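Long-range contact in diguanylate cyclase/phosphodiesterase (Caldicellulosiruptor saccharolyticus, PDB 3MTK), which belongs to a longer protein probably acting as a cyclic-guanylate-specific phosphodiesterase, of which this chain is the GGDEF (diguanylate cyclase-type) domain: residues A[58-70]-A[107-121]. Numbering follows the deposited sequence.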
loop_
_atom_site.group_PDB
_atom_site.type_symbol
_atom_site.label_atom_id
_atom_site.label_comp_id
_atom_site.label_asym_id
_atom_site.label_seq_id
_atom_site.Cartn_x
_atom_site.Cartn_y
_atom_site.Cartn_z
ATOM N N LEU A 58 -12.107 0.221 -17.151
ATOM C CA LEU A 58 -12.637 -0.607 -16.090
ATOM C C LEU A 58 -11.594 -0.696 -14.963
ATOM O O LEU A 58 -11.907 -0.475 -13.788
ATOM C CB LEU A 58 -12.948 -2.000 -16.646
ATOM C CG LEU A 58 -13.806 -2.965 -15.821
ATOM C CD1 LEU A 58 -13.082 -3.330 -14.528
ATOM C CD2 LEU A 58 -15.153 -2.324 -15.537
ATOM N N VAL A 59 -10.353 -1.002 -15.339
ATOM C CA VAL A 59 -9.265 -1.156 -14.382
ATOM C C VAL A 59 -8.925 0.095 -13.582
ATOM O O VAL A 59 -8.470 -0.006 -12.442
ATOM C CB VAL A 59 -7.991 -1.647 -15.077
ATOM C CG1 VAL A 59 -6.853 -1.724 -14.083
ATOM C CG2 VAL A 59 -8.244 -2.998 -15.698
ATOM N N ASP A 60 -9.115 1.269 -14.173
ATOM C CA ASP A 60 -8.834 2.487 -13.431
ATOM C C ASP A 60 -9.909 2.637 -12.362
ATOM O O ASP A 60 -9.646 3.134 -11.266
ATOM C CB ASP A 60 -8.790 3.698 -14.364
ATOM C CG ASP A 60 -7.531 3.716 -15.230
ATOM O OD1 ASP A 60 -6.440 3.404 -14.705
ATOM O OD2 ASP A 60 -7.618 4.046 -16.430
ATOM N N GLU A 61 -11.115 2.171 -12.680
ATOM C CA GLU A 61 -12.228 2.219 -11.741
ATOM C C GLU A 61 -11.925 1.266 -10.594
ATOM O O GLU A 61 -12.165 1.573 -9.429
ATOM C CB GLU A 61 -13.527 1.800 -12.434
ATOM C CG GLU A 61 -14.432 2.964 -12.808
ATOM C CD GLU A 61 -15.007 3.658 -11.585
ATOM O OE1 GLU A 61 -15.707 2.980 -10.804
ATOM O OE2 GLU A 61 -14.759 4.873 -11.403
ATOM N N LEU A 62 -11.392 0.107 -10.946
ATOM C CA LEU A 62 -11.012 -0.913 -9.974
ATOM C C LEU A 62 -9.986 -0.325 -8.987
ATOM O O LEU A 62 -10.106 -0.488 -7.768
ATOM C CB LEU A 62 -10.381 -2.084 -10.710
ATOM C CG LEU A 62 -10.531 -3.500 -10.169
ATOM C CD1 LEU A 62 -9.305 -4.280 -10.632
ATOM C CD2 LEU A 62 -10.664 -3.528 -8.645
ATOM N N ILE A 63 -8.977 0.358 -9.528
ATOM C CA ILE A 63 -7.925 0.975 -8.720
ATOM C C ILE A 63 -8.563 1.947 -7.734
ATOM O O ILE A 63 -8.210 1.971 -6.555
ATOM C CB ILE A 63 -6.898 1.737 -9.608
ATOM C CG1 ILE A 63 -6.143 0.759 -10.505
ATOM C CG2 ILE A 63 -5.893 2.490 -8.742
ATOM C CD1 ILE A 63 -5.253 -0.192 -9.752
ATOM N N ILE A 64 -9.508 2.754 -8.211
ATOM C CA ILE A 64 -10.170 3.694 -7.313
ATOM C C ILE A 64 -10.832 2.877 -6.213
ATOM O O ILE A 64 -10.610 3.129 -5.030
ATOM C CB ILE A 64 -11.234 4.545 -8.040
ATOM C CG1 ILE A 64 -10.554 5.520 -9.004
ATOM C CG2 ILE A 64 -12.053 5.327 -7.023
ATOM C CD1 ILE A 64 -11.533 6.421 -9.764
ATOM N N HIS A 65 -11.638 1.891 -6.605
ATOM C CA HIS A 65 -12.296 1.026 -5.626
ATOM C C HIS A 65 -11.274 0.528 -4.617
ATOM O O HIS A 65 -11.494 0.606 -3.408
ATOM C CB HIS A 65 -12.935 -0.184 -6.308
ATOM C CG HIS A 65 -14.316 0.068 -6.823
ATOM N ND1 HIS A 65 -14.607 1.082 -7.710
ATOM C CD2 HIS A 65 -15.488 -0.561 -6.571
ATOM C CE1 HIS A 65 -15.899 1.067 -7.982
ATOM N NE2 HIS A 65 -16.457 0.079 -7.305
ATOM N N ILE A 66 -10.147 0.021 -5.111
ATOM C CA ILE A 66 -9.123 -0.485 -4.211
ATOM C C ILE A 66 -8.625 0.600 -3.268
ATOM O O ILE A 66 -8.549 0.381 -2.060
ATOM C CB ILE A 66 -7.923 -1.073 -4.983
ATOM C CG1 ILE A 66 -8.367 -2.309 -5.768
ATOM C CG2 ILE A 66 -6.825 -1.450 -4.009
ATOM C CD1 ILE A 66 -7.299 -2.903 -6.646
ATOM N N SER A 67 -8.299 1.773 -3.804
ATOM C CA SER A 67 -7.798 2.853 -2.960
ATOM C C SER A 67 -8.764 3.188 -1.832
ATOM O O SER A 67 -8.347 3.396 -0.696
ATOM C CB SER A 67 -7.542 4.113 -3.785
ATOM O OG SER A 67 -8.755 4.663 -4.268
ATOM N N LYS A 68 -10.056 3.236 -2.140
ATOM C CA LYS A 68 -11.040 3.566 -1.121
ATOM C C LYS A 68 -11.121 2.509 -0.028
ATOM O O LYS A 68 -11.220 2.836 1.157
ATOM C CB LYS A 68 -12.403 3.808 -1.768
ATOM C CG LYS A 68 -12.373 5.042 -2.665
ATOM C CD LYS A 68 -13.723 5.388 -3.261
ATOM C CE LYS A 68 -13.607 6.580 -4.214
ATOM N NZ LYS A 68 -14.888 6.812 -4.951
ATOM N N ARG A 69 -11.060 1.242 -0.413
ATOM C CA ARG A 69 -11.106 0.181 0.583
ATOM C C ARG A 69 -9.862 0.298 1.481
ATOM O O ARG A 69 -9.949 0.203 2.702
ATOM C CB ARG A 69 -11.157 -1.184 -0.109
ATOM C CG ARG A 69 -11.367 -2.351 0.819
ATOM C CD ARG A 69 -11.668 -3.668 0.064
ATOM N NE ARG A 69 -12.857 -3.590 -0.787
ATOM C CZ ARG A 69 -13.360 -4.625 -1.468
ATOM N NH1 ARG A 69 -12.775 -5.817 -1.394
ATOM N NH2 ARG A 69 -14.446 -4.469 -2.225
ATOM N N ILE A 70 -8.703 0.515 0.870
ATOM C CA ILE A 70 -7.468 0.653 1.634
ATOM C C ILE A 70 -7.657 1.844 2.568
ATOM O O ILE A 70 -7.421 1.766 3.768
ATOM C CB ILE A 70 -6.262 0.938 0.708
ATOM C CG1 ILE A 70 -6.029 -0.241 -0.240
ATOM C CG2 ILE A 70 -5.028 1.198 1.532
ATOM C CD1 ILE A 70 -4.802 -0.080 -1.122
ATOM N N GLN A 107 -9.847 -8.489 3.696
ATOM C CA GLN A 107 -10.850 -7.595 3.143
ATOM C C GLN A 107 -10.538 -7.194 1.698
ATOM O O GLN A 107 -11.441 -7.114 0.849
ATOM C CB GLN A 107 -10.965 -6.357 4.028
ATOM C CG GLN A 107 -11.435 -6.716 5.433
ATOM C CD GLN A 107 -11.382 -5.545 6.387
ATOM O OE1 GLN A 107 -12.088 -4.549 6.209
ATOM N NE2 GLN A 107 -10.538 -5.653 7.407
ATOM N N LEU A 108 -9.264 -6.936 1.415
ATOM C CA LEU A 108 -8.864 -6.566 0.061
ATOM C C LEU A 108 -9.154 -7.719 -0.890
ATOM O O LEU A 108 -9.443 -7.516 -2.064
ATOM C CB LEU A 108 -7.378 -6.223 0.017
ATOM C CG LEU A 108 -7.016 -4.803 0.459
ATOM C CD1 LEU A 108 -5.495 -4.655 0.486
ATOM C CD2 LEU A 108 -7.650 -3.790 -0.497
ATOM N N LEU A 109 -9.084 -8.932 -0.357
ATOM C CA LEU A 109 -9.326 -10.140 -1.122
ATOM C C LEU A 109 -10.794 -10.283 -1.480
ATOM O O LEU A 109 -11.151 -11.113 -2.313
ATOM C CB LEU A 109 -8.857 -11.348 -0.315
ATOM C CG LEU A 109 -7.539 -12.009 -0.717
ATOM C CD1 LEU A 109 -6.636 -11.038 -1.451
ATOM C CD2 LEU A 109 -6.878 -12.558 0.522
ATOM N N LEU A 110 -11.640 -9.473 -0.847
ATOM C CA LEU A 110 -13.081 -9.501 -1.103
ATOM C C LEU A 110 -13.376 -8.909 -2.483
ATOM O O LEU A 110 -12.737 -7.947 -2.904
ATOM C CB LEU A 110 -13.838 -8.717 -0.016
ATOM C CG LEU A 110 -14.519 -9.525 1.092
ATOM C CD1 LEU A 110 -13.575 -10.552 1.657
ATOM C CD2 LEU A 110 -14.999 -8.595 2.169
ATOM N N PRO A 111 -14.361 -9.470 -3.195
ATOM C CA PRO A 111 -14.742 -9.012 -4.535
ATOM C C PRO A 111 -15.005 -7.515 -4.655
ATOM O O PRO A 111 -15.271 -6.832 -3.666
ATOM C CB PRO A 111 -15.999 -9.828 -4.837
ATOM C CG PRO A 111 -15.817 -11.077 -4.001
ATOM C CD PRO A 111 -15.277 -10.519 -2.716
ATOM N N TYR A 112 -14.915 -7.011 -5.883
ATOM C CA TYR A 112 -15.178 -5.608 -6.169
ATOM C C TYR A 112 -16.261 -5.585 -7.235
ATOM O O TYR A 112 -16.148 -6.264 -8.259
ATOM C CB TYR A 112 -13.930 -4.889 -6.707
ATOM C CG TYR A 112 -12.781 -4.808 -5.735
ATOM C CD1 TYR A 112 -11.865 -5.842 -5.626
ATOM C CD2 TYR A 112 -12.641 -3.708 -4.889
ATOM C CE1 TYR A 112 -10.846 -5.794 -4.703
ATOM C CE2 TYR A 112 -11.620 -3.651 -3.961
ATOM C CZ TYR A 112 -10.731 -4.699 -3.870
ATOM O OH TYR A 112 -9.751 -4.668 -2.913
ATOM N N ASN A 113 -17.316 -4.820 -6.983
ATOM C CA ASN A 113 -18.413 -4.710 -7.929
ATOM C C ASN A 113 -18.145 -3.437 -8.693
ATOM O O ASN A 113 -18.599 -2.363 -8.308
ATOM C CB ASN A 113 -19.755 -4.631 -7.187
ATOM C CG ASN A 113 -20.960 -4.612 -8.126
ATOM O OD1 ASN A 113 -22.065 -4.987 -7.732
ATOM N ND2 ASN A 113 -20.757 -4.163 -9.363
ATOM N N VAL A 114 -17.378 -3.564 -9.764
ATOM C CA VAL A 114 -17.036 -2.423 -10.593
ATOM C C VAL A 114 -17.937 -2.392 -11.822
ATOM O O VAL A 114 -17.766 -3.182 -12.748
ATOM C CB VAL A 114 -15.566 -2.496 -11.042
ATOM C CG1 VAL A 114 -15.171 -1.201 -11.736
ATOM C CG2 VAL A 114 -14.676 -2.764 -9.841
ATOM N N ASN A 115 -18.902 -1.478 -11.821
ATOM C CA ASN A 115 -19.833 -1.355 -12.935
ATOM C C ASN A 115 -20.422 -2.720 -13.292
ATOM O O ASN A 115 -20.309 -3.182 -14.428
ATOM C CB ASN A 115 -19.122 -0.766 -14.156
ATOM C CG ASN A 115 -20.076 -0.480 -15.307
ATOM O OD1 ASN A 115 -21.024 0.303 -15.169
ATOM N ND2 ASN A 115 -19.830 -1.117 -16.454
ATOM N N GLY A 116 -21.039 -3.368 -12.310
ATOM C CA GLY A 116 -21.638 -4.669 -12.554
ATOM C C GLY A 116 -20.633 -5.795 -12.703
ATOM O O GLY A 116 -20.991 -6.971 -12.613
ATOM N N ASN A 117 -19.374 -5.441 -12.940
ATOM C CA ASN A 117 -18.319 -6.438 -13.092
ATOM C C ASN A 117 -17.806 -6.896 -11.725
ATOM O O ASN A 117 -17.225 -6.109 -10.972
ATOM C CB ASN A 117 -17.158 -5.854 -13.899
ATOM C CG ASN A 117 -17.534 -5.552 -15.332
ATOM O OD1 ASN A 117 -17.458 -6.419 -16.201
ATOM N ND2 ASN A 117 -17.947 -4.316 -15.586
ATOM N N LEU A 118 -18.033 -8.166 -11.407
ATOM C CA LEU A 118 -17.580 -8.723 -10.138
ATOM C C LEU A 118 -16.114 -9.083 -10.340
ATOM O O LEU A 118 -15.790 -9.983 -11.117
ATOM C CB LEU A 118 -18.377 -9.981 -9.782
ATOM C CG LEU A 118 -18.294 -10.383 -8.306
ATOM C CD1 LEU A 118 -19.213 -9.466 -7.505
ATOM C CD2 LEU A 118 -18.707 -11.842 -8.117
ATOM N N ILE A 119 -15.227 -8.388 -9.638
ATOM C CA ILE A 119 -13.805 -8.636 -9.811
ATOM C C ILE A 119 -13.049 -8.982 -8.542
ATOM O O ILE A 119 -13.243 -8.376 -7.487
ATOM C CB ILE A 119 -13.135 -7.422 -10.485
ATOM C CG1 ILE A 119 -13.892 -7.085 -11.769
ATOM C CG2 ILE A 119 -11.662 -7.724 -10.806
ATOM C CD1 ILE A 119 -13.431 -5.813 -12.427
ATOM N N ARG A 120 -12.185 -9.975 -8.669
ATOM C CA ARG A 120 -11.353 -10.437 -7.577
ATOM C C ARG A 120 -9.901 -10.270 -8.004
ATOM O O ARG A 120 -9.530 -10.648 -9.114
ATOM C CB ARG A 120 -11.644 -11.909 -7.285
ATOM C CG ARG A 120 -12.804 -12.143 -6.349
ATOM C CD ARG A 120 -13.147 -13.618 -6.275
ATOM N NE ARG A 120 -13.717 -13.992 -4.981
ATOM C CZ ARG A 120 -13.035 -14.013 -3.836
ATOM N NH1 ARG A 120 -11.752 -13.680 -3.817
ATOM N NH2 ARG A 120 -13.632 -14.372 -2.707
ATOM N N VAL A 121 -9.085 -9.697 -7.126
ATOM C CA VAL A 121 -7.677 -9.487 -7.413
ATOM C C VAL A 121 -6.824 -10.023 -6.293
ATOM O O VAL A 121 -7.305 -10.235 -5.190
ATOM C CB VAL A 121 -7.344 -8.006 -7.559
ATOM C CG1 VAL A 121 -7.887 -7.477 -8.865
ATOM C CG2 VAL A 121 -7.920 -7.248 -6.382
#
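Strand 112-114 packs against helix 58-70 with the chain directions at 137°, the axes 8.9 Å apart at their closest; CA of Leu62 comes within 6.2 Å of CA of Val114. The strand pairs antiparallel with 117-119 through a type I' turn from Val114 to Asn117, making a two-stranded hairpin. At the other end of the contact, Arg69 reaches the end of helix 97-108 and the residues leading into strand 112-114. Its chain leaves with CG anti to the backbone N (chi1 -173°) and bends at chi3, which lays the guanidinium flat on the Tyr112 ring, centres 3.7 Å apart, as a stacked cation-pi pair. Around its edge, NH2 gives a nearly straight hydrogen bond to Pro111 O (2.9 Å), while NH1 is shared between Leu110 O and Gln107 O, both tilted from the guanidinium plane. A single side chain thus gathers three backbone carbonyls, and a lysine in its place, having no flat group, would probably leave the tyrosine face without its stacked partner and fail to hold all three at once.

In this GGDEF domain the hairpin forms its own two-stranded sheet beside the central mixed sheet, Tyr112 also touching Phe123 of strand 123-129, and packs against helix 56-74, whose residues Ile66 and Ile70 also touch Phe88 of strand 87-93. The face of Tyr112 turned away from Arg69 receives CD2 of Leu62, 3.8 Å from CG of the ring, and Ile66 CG1 lies off-centre against the same ring. The other methyl of Leu62, CD1, meets CG1 of Val121 tip to tip at 3.9 Å. Val114 splits its methyls: CG1 presses on Glu61 CB, and CG2 sits centrally over one face of the His65 imidazole. That ring is held by ND1 bonding back to Glu61 O, while NE2 makes only a weak bond to Asn113 O (3.4 Å).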